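Long-range contacts in teicoplanin pseudoaglycone deacetylases Orf2 (PDB 3DFF), which is a zinc-dependent hydrolase that probably removes the acetyl group from an N-acetylated sugar of the teicoplanin pseudoaglycone during lipoglycopeptide antibiotic biosynthesis: residues L39-A45 with A89-F95; S23-G27 with Y260-T264; E78-A82 with A225-S231; P51-A55 with W108-H112. All blocks are in the same frame, centred on the assembly; numbering follows the deposited sequence.

Contact 1 (L39-A45 with A89-F95)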
loop_
_atom_site.group_PDB
_atom_site.type_symbol
_atom_site.label_atom_id
_atom_site.label_comp_id
_atom_site.label_asym_id
_atom_site.label_seq_id
_atom_site.Cartn_x
_atom_site.Cartn_y
_atom_site.Cartn_z
ATOM N N LEU A 39 -8.887 -9.129 6.550
ATOM C CA LEU A 39 -9.279 -7.716 6.572
ATOM C C LEU A 39 -8.165 -6.869 5.995
ATOM O O LEU A 39 -7.027 -6.958 6.447
ATOM C CB LEU A 39 -9.573 -7.257 7.999
ATOM C CG LEU A 39 -10.031 -5.794 8.203
ATOM C CD1 LEU A 39 -11.319 -5.494 7.465
ATOM C CD2 LEU A 39 -10.160 -5.513 9.694
ATOM N N VAL A 40 -8.519 -6.028 5.025
ATOM C CA VAL A 40 -7.549 -5.130 4.390
ATOM C C VAL A 40 -7.890 -3.711 4.816
ATOM O O VAL A 40 -8.909 -3.160 4.388
ATOM C CB VAL A 40 -7.580 -5.278 2.876
ATOM C CG1 VAL A 40 -6.593 -4.306 2.203
ATOM C CG2 VAL A 40 -7.249 -6.751 2.483
ATOM N N TYR A 41 -7.050 -3.174 5.688
ATOM C CA TYR A 41 -7.207 -1.817 6.222
ATOM C C TYR A 41 -6.324 -0.889 5.420
ATOM O O TYR A 41 -5.119 -1.121 5.335
ATOM C CB TYR A 41 -6.783 -1.804 7.693
ATOM C CG TYR A 41 -6.535 -0.431 8.303
ATOM C CD1 TYR A 41 -7.565 0.516 8.383
ATOM C CD2 TYR A 41 -5.281 -0.089 8.800
ATOM C CE1 TYR A 41 -7.342 1.771 8.942
ATOM C CE2 TYR A 41 -5.033 1.175 9.366
ATOM C CZ TYR A 41 -6.080 2.104 9.432
ATOM O OH TYR A 41 -5.861 3.345 9.986
ATOM N N THR A 42 -6.913 0.161 4.846
ATOM C CA THR A 42 -6.121 1.157 4.129
ATOM C C THR A 42 -5.979 2.403 4.998
ATOM O O THR A 42 -6.970 2.995 5.411
ATOM C CB THR A 42 -6.758 1.510 2.788
ATOM O OG1 THR A 42 -6.868 0.321 1.982
ATOM C CG2 THR A 42 -5.902 2.564 2.039
ATOM N N VAL A 43 -4.732 2.774 5.265
ATOM C CA VAL A 43 -4.364 3.915 6.110
ATOM C C VAL A 43 -4.788 5.253 5.496
ATOM O O VAL A 43 -5.512 6.028 6.121
ATOM C CB VAL A 43 -2.846 3.915 6.388
ATOM C CG1 VAL A 43 -2.416 5.106 7.267
ATOM C CG2 VAL A 43 -2.446 2.596 7.045
ATOM N N PHE A 44 -4.328 5.527 4.274
ATOM C CA PHE A 44 -4.524 6.848 3.667
ATOM C C PHE A 44 -5.772 6.892 2.799
ATOM O O PHE A 44 -5.734 7.224 1.615
ATOM C CB PHE A 44 -3.232 7.307 2.959
ATOM C CG PHE A 44 -2.112 7.552 3.918
ATOM C CD1 PHE A 44 -2.065 8.736 4.662
ATOM C CD2 PHE A 44 -1.140 6.575 4.146
ATOM C CE1 PHE A 44 -1.039 8.974 5.608
ATOM C CE2 PHE A 44 -0.108 6.800 5.095
ATOM C CZ PHE A 44 -0.073 8.007 5.839
ATOM N N ALA A 45 -6.895 6.539 3.413
ATOM C CA ALA A 45 -8.200 6.530 2.747
ATOM C C ALA A 45 -9.098 7.631 3.316
ATOM O O ALA A 45 -10.295 7.610 3.085
ATOM C CB ALA A 45 -8.867 5.149 2.916
ATOM N N ALA A 89 -12.661 -8.615 3.250
ATOM C CA ALA A 89 -13.215 -7.424 3.936
ATOM C C ALA A 89 -12.304 -6.202 3.815
ATOM O O ALA A 89 -11.082 -6.336 3.676
ATOM C CB ALA A 89 -13.450 -7.733 5.421
ATOM N N HIS A 90 -12.904 -5.011 3.922
ATOM C CA HIS A 90 -12.168 -3.740 3.813
ATOM C C HIS A 90 -12.427 -2.893 5.040
ATOM O O HIS A 90 -13.475 -3.036 5.687
ATOM C CB HIS A 90 -12.641 -2.962 2.584
ATOM C CG HIS A 90 -14.102 -2.623 2.610
ATOM N ND1 HIS A 90 -14.586 -1.420 3.084
ATOM C CD2 HIS A 90 -15.188 -3.346 2.245
ATOM C CE1 HIS A 90 -15.907 -1.410 2.997
ATOM N NE2 HIS A 90 -16.299 -2.572 2.501
ATOM N N ARG A 91 -11.495 -1.986 5.324
ATOM C CA ARG A 91 -11.640 -0.971 6.365
ATOM C C ARG A 91 -10.887 0.279 5.907
ATOM O O ARG A 91 -9.686 0.228 5.649
ATOM C CB ARG A 91 -11.095 -1.470 7.705
ATOM C CG ARG A 91 -11.243 -0.467 8.860
ATOM C CD ARG A 91 -11.040 -1.165 10.184
ATOM N NE ARG A 91 -11.122 -0.257 11.327
ATOM C CZ ARG A 91 -11.666 -0.588 12.497
ATOM N NH1 ARG A 91 -12.201 -1.794 12.671
ATOM N NH2 ARG A 91 -11.679 0.283 13.490
ATOM N N HIS A 92 -11.601 1.393 5.814
ATOM C CA HIS A 92 -11.018 2.614 5.267
ATOM C C HIS A 92 -10.639 3.614 6.357
ATOM O O HIS A 92 -11.509 4.148 7.065
ATOM C CB HIS A 92 -11.969 3.230 4.246
ATOM C CG HIS A 92 -12.127 2.411 3.000
ATOM N ND1 HIS A 92 -13.229 2.495 2.181
ATOM C CD2 HIS A 92 -11.313 1.483 2.444
ATOM C CE1 HIS A 92 -13.072 1.672 1.154
ATOM N NE2 HIS A 92 -11.926 1.033 1.303
ATOM N N GLY A 93 -9.341 3.869 6.486
ATOM C CA GLY A 93 -8.789 4.725 7.535
ATOM C C GLY A 93 -9.046 6.210 7.315
ATOM O O GLY A 93 -9.623 6.602 6.284
ATOM N N ARG A 94 -8.594 7.008 8.285
ATOM C CA ARG A 94 -8.917 8.426 8.389
ATOM C C ARG A 94 -7.826 9.354 7.853
ATOM O O ARG A 94 -8.019 10.567 7.804
ATOM C CB ARG A 94 -9.146 8.781 9.876
ATOM C CG ARG A 94 -7.893 8.778 10.715
ATOM C CD ARG A 94 -8.219 9.189 12.153
ATOM N NE ARG A 94 -7.193 8.768 13.089
ATOM C CZ ARG A 94 -6.250 9.545 13.608
ATOM N NH1 ARG A 94 -6.150 10.838 13.283
ATOM N NH2 ARG A 94 -5.399 9.007 14.469
ATOM N N PHE A 95 -6.681 8.808 7.451
ATOM C CA PHE A 95 -5.529 9.660 7.147
ATOM C C PHE A 95 -5.552 10.178 5.733
ATOM O O PHE A 95 -5.941 9.458 4.820
ATOM C CB PHE A 95 -4.227 8.910 7.435
ATOM C CG PHE A 95 -4.123 8.498 8.869
ATOM C CD1 PHE A 95 -3.686 9.401 9.829
ATOM C CD2 PHE A 95 -4.569 7.235 9.270
ATOM C CE1 PHE A 95 -3.655 9.039 11.185
ATOM C CE2 PHE A 95 -4.554 6.866 10.628
ATOM C CZ PHE A 95 -4.065 7.751 11.570
HETATM O O HOH W 1 -7.689 5.157 10.546
#
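Tyr41 reaches from strand 39-42 along the neighbouring strand segment past Arg91 and Gly93 to Phe95. Its CB stands 4.1 Å from Arg91 O, and with CG anti to the backbone N (chi1 165°) the ring follows the partner backbone. Further out, CD1 lies 3.8 Å from Arg91 CG, and CE1 lies 3.6 Å from Gly93 CA, where the partner has no side chain. At the tip, OH meets the rim of the Phe95 ring in its plane, 3.8 Å from CE2, and bonds a water at 2.6 Å; the same water accepts from Arg94 N. The backbones form a parallel ladder, their axes 20° apart, that sets strand 89-92 at one edge of the mixed sheet; strand 37-42 joins it to strand 9-14, in the Rossmann-like order expected of the PIG-L family. Val40 N donates to Ala89 O at 2.9 Å. Gly93 N donates to Thr42 O at 2.7 Å. Val43 CG1 packs 3.6 Å from Phe95 CD2, on the face carrying Tyr41 and covered by helix 126-147. Arg91, also there, pairs with Glu146. On the other face lie His90, seen to bind zinc in a structure of this protein though none is bound to it here, and His92.

Contact 2 (S23-G27 with Y260-T264)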
loop_
_atom_site.group_PDB
_atom_site.type_symbol
_atom_site.label_atom_id
_atom_site.label_comp_id
_atom_site.label_asym_id
_atom_site.label_seq_id
_atom_site.Cartn_x
_atom_site.Cartn_y
_atom_site.Cartn_z
ATOM N N SER A 23 0.014 -5.600 -4.788
ATOM C CA SER A 23 1.205 -6.252 -4.241
ATOM C C SER A 23 0.951 -7.642 -3.689
ATOM O O SER A 23 1.863 -8.481 -3.679
ATOM C CB SER A 23 1.852 -5.391 -3.154
ATOM O OG SER A 23 2.168 -4.102 -3.646
ATOM N N PHE A 24 -0.274 -7.877 -3.225
ATOM C CA PHE A 24 -0.542 -9.042 -2.371
ATOM C C PHE A 24 -1.926 -9.636 -2.644
ATOM O O PHE A 24 -2.409 -10.463 -1.867
ATOM C CB PHE A 24 -0.369 -8.628 -0.895
ATOM C CG PHE A 24 -0.287 -9.783 0.089
ATOM C CD1 PHE A 24 0.660 -10.794 -0.057
ATOM C CD2 PHE A 24 -1.141 -9.822 1.183
ATOM C CE1 PHE A 24 0.732 -11.853 0.869
ATOM C CE2 PHE A 24 -1.080 -10.867 2.112
ATOM C CZ PHE A 24 -0.147 -11.882 1.956
ATOM N N GLY A 25 -2.544 -9.245 -3.755
ATOM C CA GLY A 25 -3.906 -9.670 -4.063
ATOM C C GLY A 25 -4.011 -11.183 -4.177
ATOM O O GLY A 25 -4.991 -11.766 -3.739
ATOM N N ALA A 26 -3.000 -11.810 -4.776
ATOM C CA ALA A 26 -2.998 -13.282 -4.879
ATOM C C ALA A 26 -2.952 -13.917 -3.490
ATOM O O ALA A 26 -3.735 -14.827 -3.203
ATOM C CB ALA A 26 -1.844 -13.778 -5.755
ATOM N N GLY A 27 -2.059 -13.420 -2.632
ATOM C CA GLY A 27 -1.960 -13.839 -1.225
ATOM C C GLY A 27 -3.247 -13.662 -0.432
ATOM O O GLY A 27 -3.654 -14.553 0.337
ATOM N N TYR A 260 2.687 -18.000 -11.089
ATOM C CA TYR A 260 2.662 -16.658 -10.522
ATOM C C TYR A 260 2.990 -16.703 -9.028
ATOM O O TYR A 260 2.811 -17.733 -8.364
ATOM C CB TYR A 260 1.314 -15.981 -10.789
ATOM C CG TYR A 260 1.350 -14.515 -10.452
ATOM C CD1 TYR A 260 2.062 -13.611 -11.252
ATOM C CD2 TYR A 260 0.733 -14.044 -9.296
ATOM C CE1 TYR A 260 2.127 -12.274 -10.927
ATOM C CE2 TYR A 260 0.788 -12.697 -8.959
ATOM C CZ TYR A 260 1.495 -11.827 -9.779
ATOM O OH TYR A 260 1.576 -10.500 -9.467
ATOM N N GLY A 261 3.473 -15.588 -8.480
ATOM C CA GLY A 261 3.804 -15.550 -7.078
ATOM C C GLY A 261 4.080 -14.130 -6.616
ATOM O O GLY A 261 4.209 -13.220 -7.434
ATOM N N GLU A 262 4.173 -13.968 -5.301
ATOM C CA GLU A 262 4.438 -12.679 -4.683
ATOM C C GLU A 262 5.517 -12.854 -3.635
ATOM O O GLU A 262 5.513 -13.845 -2.885
ATOM C CB GLU A 262 3.155 -12.131 -4.048
ATOM C CG GLU A 262 2.112 -11.688 -5.070
ATOM C CD GLU A 262 0.691 -11.595 -4.528
ATOM O OE1 GLU A 262 -0.131 -10.927 -5.190
ATOM O OE2 GLU A 262 0.384 -12.220 -3.481
ATOM N N THR A 263 6.448 -11.898 -3.599
ATOM C CA THR A 263 7.552 -11.901 -2.648
ATOM C C THR A 263 7.175 -11.162 -1.359
ATOM O O THR A 263 6.689 -10.024 -1.415
ATOM C CB THR A 263 8.802 -11.279 -3.297
ATOM O OG1 THR A 263 9.168 -12.072 -4.443
ATOM C CG2 THR A 263 9.978 -11.230 -2.340
ATOM N N THR A 264 7.409 -11.821 -0.222
ATOM C CA THR A 264 7.230 -11.218 1.096
ATOM C C THR A 264 8.421 -11.548 2.011
ATOM O O THR A 264 9.121 -12.540 1.791
ATOM C CB THR A 264 5.909 -11.685 1.781
ATOM O OG1 THR A 264 5.939 -13.109 2.019
ATOM C CG2 THR A 264 4.683 -11.326 0.949
#
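Two hydrogen bonds from backbone N-H groups of helix 19-33 end on the Glu262 carboxylate. Ala26 N donates to Glu262 OE1 at 3.0 Å, and Gly27 N to Glu262 OE2 at 2.9 Å. Both N-H groups come in on the syn side of their oxygens, about 20° out of the carboxylate plane, and both bonds are moderately bent, the first having 147° at hydrogen. The Glu262 chain, extended beyond CG, carries the carboxylate to a kink where these two N-H groups lack the usual bond to the preceding helical turn, so the side chain supplies the missing acceptors. Glu262 OE1 has a second partner, the salt-bridging Lys222, which also binds Tyr260 OH. The remaining contacts are packing. Ala26 CB sits 3.4 Å from Glu262 OE1 and 4.3 Å from Tyr260 CE2 at the edge of that ring. Phe24 CE1 meets Thr264 CG2 at 4.0 Å, the side chains crossing near a right angle. The contact thus ties the helix that follows the first sheet strand to the start of strand 263-269. Two N-H donors and a lysine around one buried carboxylate should favour its charged form, and a bond on each oxygen fixes the rotation of the group.

Contact 3 (E78-A82 with A225-S231)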
loop_
_atom_site.group_PDB
_atom_site.type_symbol
_atom_site.label_atom_id
_atom_site.label_comp_id
_atom_site.label_asym_id
_atom_site.label_seq_id
_atom_site.Cartn_x
_atom_site.Cartn_y
_atom_site.Cartn_z
ATOM N N GLU A 78 -13.875 1.909 -5.643
ATOM C CA GLU A 78 -13.017 0.979 -6.395
ATOM C C GLU A 78 -12.412 -0.084 -5.497
ATOM O O GLU A 78 -12.379 -1.270 -5.860
ATOM C CB GLU A 78 -11.874 1.721 -7.097
ATOM C CG GLU A 78 -12.293 2.572 -8.242
ATOM C CD GLU A 78 -11.154 3.385 -8.829
ATOM O OE1 GLU A 78 -10.026 3.402 -8.273
ATOM O OE2 GLU A 78 -11.420 4.044 -9.845
ATOM N N ASP A 79 -11.922 0.338 -4.328
ATOM C CA ASP A 79 -11.278 -0.556 -3.385
ATOM C C ASP A 79 -12.264 -1.610 -2.879
ATOM O O ASP A 79 -11.926 -2.785 -2.735
ATOM C CB ASP A 79 -10.716 0.256 -2.222
ATOM C CG ASP A 79 -9.875 -0.566 -1.272
ATOM O OD1 ASP A 79 -8.818 -1.122 -1.687
ATOM O OD2 ASP A 79 -10.243 -0.641 -0.085
ATOM N N ILE A 80 -13.498 -1.187 -2.616
ATOM C CA ILE A 80 -14.505 -2.126 -2.137
ATOM C C ILE A 80 -14.833 -3.159 -3.222
ATOM O O ILE A 80 -14.940 -4.347 -2.908
ATOM C CB ILE A 80 -15.765 -1.382 -1.677
ATOM C CG1 ILE A 80 -15.425 -0.537 -0.437
ATOM C CG2 ILE A 80 -16.919 -2.359 -1.377
ATOM C CD1 ILE A 80 -16.521 0.489 -0.086
ATOM N N ALA A 81 -14.948 -2.714 -4.466
ATOM C CA ALA A 81 -15.164 -3.621 -5.608
ATOM C C ALA A 81 -13.988 -4.601 -5.730
ATOM O O ALA A 81 -14.195 -5.814 -5.813
ATOM C CB ALA A 81 -15.375 -2.844 -6.886
ATOM N N ALA A 82 -12.754 -4.085 -5.676
ATOM C CA ALA A 82 -11.564 -4.934 -5.810
ATOM C C ALA A 82 -11.499 -5.997 -4.726
ATOM O O ALA A 82 -11.329 -7.189 -5.034
ATOM C CB ALA A 82 -10.280 -4.080 -5.815
ATOM N N ALA A 225 -9.121 -8.154 -10.026
ATOM C CA ALA A 225 -9.307 -7.217 -8.906
ATOM C C ALA A 225 -8.565 -5.903 -9.158
ATOM O O ALA A 225 -9.124 -4.817 -8.965
ATOM C CB ALA A 225 -8.876 -7.843 -7.591
ATOM N N VAL A 226 -7.311 -5.994 -9.598
ATOM C CA VAL A 226 -6.570 -4.799 -9.990
ATOM C C VAL A 226 -7.386 -3.955 -10.976
ATOM O O VAL A 226 -7.458 -2.726 -10.854
ATOM C CB VAL A 226 -5.182 -5.163 -10.579
ATOM C CG1 VAL A 226 -4.504 -3.945 -11.188
ATOM C CG2 VAL A 226 -4.302 -5.798 -9.524
ATOM N N GLU A 227 -8.072 -4.600 -11.921
ATOM C CA GLU A 227 -8.843 -3.858 -12.904
ATOM C C GLU A 227 -9.990 -3.029 -12.324
ATOM O O GLU A 227 -10.514 -2.146 -13.004
ATOM C CB GLU A 227 -9.365 -4.799 -13.995
ATOM C CG GLU A 227 -8.231 -5.371 -14.810
ATOM C CD GLU A 227 -8.701 -6.285 -15.914
ATOM O OE1 GLU A 227 -9.514 -7.195 -15.644
ATOM O OE2 GLU A 227 -8.247 -6.088 -17.056
ATOM N N ARG A 228 -10.389 -3.324 -11.087
ATOM C CA ARG A 228 -11.469 -2.584 -10.446
ATOM C C ARG A 228 -10.988 -1.182 -10.114
ATOM O O ARG A 228 -11.803 -0.269 -9.986
ATOM C CB ARG A 228 -11.965 -3.290 -9.182
ATOM C CG ARG A 228 -13.179 -4.172 -9.401
ATOM C CD ARG A 228 -12.843 -5.372 -10.251
ATOM N NE ARG A 228 -14.008 -6.246 -10.435
ATOM C CZ ARG A 228 -14.106 -7.127 -11.429
ATOM N NH1 ARG A 228 -13.120 -7.247 -12.313
ATOM N NH2 ARG A 228 -15.197 -7.879 -11.550
ATOM N N TYR A 229 -9.666 -1.015 -9.987
ATOM C CA TYR A 229 -9.112 0.327 -9.717
ATOM C C TYR A 229 -9.010 1.127 -10.996
ATOM O O TYR A 229 -7.901 1.454 -11.462
ATOM C CB TYR A 229 -7.758 0.253 -8.995
ATOM C CG TYR A 229 -7.828 -0.387 -7.638
ATOM C CD1 TYR A 229 -8.329 0.312 -6.525
ATOM C CD2 TYR A 229 -7.380 -1.694 -7.443
ATOM C CE1 TYR A 229 -8.354 -0.270 -5.255
ATOM C CE2 TYR A 229 -7.436 -2.296 -6.194
ATOM C CZ TYR A 229 -7.929 -1.583 -5.095
ATOM O OH TYR A 229 -7.961 -2.202 -3.881
ATOM N N SER A 230 -10.167 1.458 -11.566
ATOM C CA SER A 230 -10.216 2.098 -12.892
ATOM C C SER A 230 -9.377 3.358 -12.922
ATOM O O SER A 230 -8.689 3.624 -13.901
ATOM C CB SER A 230 -11.645 2.462 -13.274
ATOM O OG SER A 230 -12.491 1.341 -13.155
ATOM N N SER A 231 -9.420 4.125 -11.834
ATOM C CA SER A 231 -8.731 5.419 -11.794
ATOM C C SER A 231 -7.215 5.293 -11.968
ATOM O O SER A 231 -6.553 6.230 -12.402
ATOM C CB SER A 231 -9.022 6.122 -10.466
ATOM O OG SER A 231 -8.564 5.345 -9.382
#
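Glu78 loses the most area here, and its carboxylate ends at Ser231. The chain runs extended beyond CG, with CG 3.4 Å from Arg228 O, and closes two bonds: Ser231 OG donates to the syn lone pair of Glu78 OE1 at 2.7 Å, while Ser231 N reaches Glu78 OE2 at 2.8 Å from above the carboxylate plane, 36° out of it. Tyr229 comes second. Its CG lies anti to the carbonyl carbon (chi1 -63°), which lays the ring against helix 71-85, one face beneath Glu78 O. The phenol donates to Asp79 OD1: OH is 2.6 Å from OD1, on the anti side and 21° out of the carboxylate plane, while OD1 lies near the plane of the ring. The other Asp79 oxygen receives His92 NE2, so a chain of hydrogen bonds links Tyr229 through Asp79 to His92 of the edge strand. Third is Ala82, whose CB touches both Tyr229 CE2 and Ala225 O, 3.4 Å from each. Arg228 CG, 3.6 Å from Ala81 CB, flanks it, although the guanidinium turns back to Gln224 O. These residues join helix 71-85 to the end of helix 216-226 and the turns after it, where Val226 to Tyr229 form a type I turn and Tyr229 centres an inverse gamma turn. With one donor on each oxygen, the Glu78 carboxylate is held against rotation, and the buried phenol has its proton committed to Asp79.

Contact 4 (P51-A55 with W108-H112)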
loop_
_atom_site.group_PDB
_atom_site.type_symbol
_atom_site.label_atom_id
_atom_site.label_comp_id
_atom_site.label_asym_id
_atom_site.label_seq_id
_atom_site.Cartn_x
_atom_site.Cartn_y
_atom_site.Cartn_z
ATOM N N PRO A 51 -11.106 23.041 -0.798
ATOM C CA PRO A 51 -10.172 23.254 -1.917
ATOM C C PRO A 51 -9.034 22.244 -1.999
ATOM O O PRO A 51 -8.448 21.880 -0.973
ATOM C CB PRO A 51 -9.600 24.656 -1.642
ATOM C CG PRO A 51 -10.482 25.254 -0.592
ATOM C CD PRO A 51 -10.988 24.104 0.212
ATOM N N TYR A 52 -8.743 21.794 -3.223
ATOM C CA TYR A 52 -7.606 20.916 -3.485
ATOM C C TYR A 52 -6.438 21.727 -4.017
ATOM O O TYR A 52 -6.632 22.762 -4.652
ATOM C CB TYR A 52 -7.954 19.830 -4.514
ATOM C CG TYR A 52 -9.055 18.867 -4.100
ATOM C CD1 TYR A 52 -8.923 18.082 -2.956
ATOM C CD2 TYR A 52 -10.212 18.728 -4.870
ATOM C CE1 TYR A 52 -9.926 17.196 -2.580
ATOM C CE2 TYR A 52 -11.220 17.854 -4.507
ATOM C CZ TYR A 52 -11.077 17.088 -3.364
ATOM O OH TYR A 52 -12.074 16.211 -3.010
ATOM N N SER A 53 -5.227 21.241 -3.792
ATOM C CA SER A 53 -4.036 21.903 -4.324
ATOM C C SER A 53 -4.009 21.761 -5.847
ATOM O O SER A 53 -4.649 20.856 -6.386
ATOM C CB SER A 53 -2.794 21.255 -3.739
ATOM O OG SER A 53 -2.549 19.995 -4.339
ATOM N N PRO A 54 -3.270 22.641 -6.554
ATOM C CA PRO A 54 -3.045 22.380 -7.978
ATOM C C PRO A 54 -2.539 20.963 -8.243
ATOM O O PRO A 54 -2.984 20.337 -9.209
ATOM C CB PRO A 54 -1.980 23.423 -8.355
ATOM C CG PRO A 54 -2.262 24.556 -7.433
ATOM C CD PRO A 54 -2.633 23.902 -6.125
ATOM N N ALA A 55 -1.624 20.465 -7.408
ATOM C CA ALA A 55 -1.054 19.115 -7.566
ATOM C C ALA A 55 -2.132 18.027 -7.476
ATOM O O ALA A 55 -2.153 17.100 -8.295
ATOM C CB ALA A 55 0.046 18.871 -6.521
ATOM N N TRP A 108 0.897 23.462 1.297
ATOM C CA TRP A 108 0.638 22.061 0.953
ATOM C C TRP A 108 1.899 21.248 1.156
ATOM O O TRP A 108 3.018 21.735 0.935
ATOM C CB TRP A 108 0.239 21.945 -0.513
ATOM C CG TRP A 108 -1.061 22.621 -0.828
ATOM C CD1 TRP A 108 -1.231 23.760 -1.575
ATOM C CD2 TRP A 108 -2.368 22.219 -0.406
ATOM N NE1 TRP A 108 -2.561 24.082 -1.640
ATOM C CE2 TRP A 108 -3.283 23.154 -0.937
ATOM C CE3 TRP A 108 -2.859 21.149 0.361
ATOM C CZ2 TRP A 108 -4.659 23.047 -0.731
ATOM C CZ3 TRP A 108 -4.224 21.052 0.585
ATOM C CH2 TRP A 108 -5.115 22.003 0.032
ATOM N N LEU A 109 1.734 19.988 1.532
ATOM C CA LEU A 109 2.871 19.093 1.644
ATOM C C LEU A 109 3.520 18.840 0.270
ATOM O O LEU A 109 4.748 18.869 0.119
ATOM C CB LEU A 109 2.414 17.765 2.258
ATOM C CG LEU A 109 3.454 16.650 2.283
ATOM C CD1 LEU A 109 4.688 17.007 3.095
ATOM C CD2 LEU A 109 2.797 15.427 2.872
ATOM N N THR A 110 2.681 18.558 -0.728
ATOM C CA THR A 110 3.167 18.178 -2.058
ATOM C C THR A 110 2.876 19.304 -3.059
ATOM O O THR A 110 1.825 19.937 -3.017
ATOM C CB THR A 110 2.512 16.860 -2.546
ATOM O OG1 THR A 110 1.121 17.074 -2.664
ATOM C CG2 THR A 110 2.731 15.744 -1.537
ATOM N N ALA A 111 3.824 19.547 -3.955
ATOM C CA ALA A 111 3.697 20.641 -4.909
ATOM C C ALA A 111 4.030 20.177 -6.309
ATOM O O ALA A 111 4.873 19.309 -6.480
ATOM C CB ALA A 111 4.607 21.788 -4.514
ATOM N N HIS A 112 3.362 20.767 -7.298
ATOM C CA HIS A 112 3.736 20.581 -8.695
ATOM C C HIS A 112 4.788 21.619 -9.075
ATOM O O HIS A 112 4.648 22.802 -8.755
ATOM C CB HIS A 112 2.519 20.727 -9.610
ATOM C CG HIS A 112 2.845 20.608 -11.067
ATOM N ND1 HIS A 112 3.105 19.400 -11.673
ATOM C CD2 HIS A 112 2.963 21.549 -12.034
ATOM C CE1 HIS A 112 3.369 19.600 -12.953
ATOM N NE2 HIS A 112 3.278 20.894 -13.201
HETATM O O HOH W 2 -0.682 18.831 -2.852
HETATM O O HOH W 3 0.749 22.374 -6.652
#
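Ser53 CB sits squarely over the five-membered ring of Trp108, 3.4 Å from its centroid and 7° off the normal, a CH-pi contact. Ser53 N lies 3.6 Å from Trp108 CZ2, and Pro51 O, following a cis-proline peptide, approaches Trp108 CH2 to 3.5 Å at the ring edge. Lys102 adds a cation-pi partner to the same indole. Ser53 occupies the N-cap position of helix 54-62; its OG, placed between the backbone N and the carbonyl carbon (chi1 75°), binds Ala56 N and also a water at 2.7 Å. That water can donate to Thr110 O and lies within bonding distance of Thr110 OG1, with more acceptors around it than protons. Ala55 CB packs 3.9 Å from His112 N, beside a second water that accepts from His112 N at 3.1 Å and, weakly, from Ala55 N. Helix 54-62 is seated at its N-terminal end on the small hairpin of strands 110-111 and 120-121, the contact's centre lying about 21 Å from the chain's. No direct hydrogen bond crosses; polar matching passes through water, while the direct contact is dispersion and the weak pull of a CH group, probably sharpened by the adjoining oxygen, on the pi face.

In the fold
From the N terminus, helix 19-33 supplies the first half of contact 2, and all the other contacts open and close before 260-264, leading into strand 263-269, completes it. Next come 39-45, 51-55 and 78-82, opening contacts 1, 4 and 3 in turn. Residues 89-95 close contact 1, 108-112 close contact 4, and 225-231 close contact 3. These three cross one another pairwise, and all are nested within contact 2. Contact 1 builds the sheet edge, contacts 2 and 3 clamp helices to later parts of the chain, and contact 4 fastens a peripheral hairpin, its centre about 33 Å from that of contact 2. Contacts 1 and 3 touch directly, with His90 and His92 also packing on Ile80.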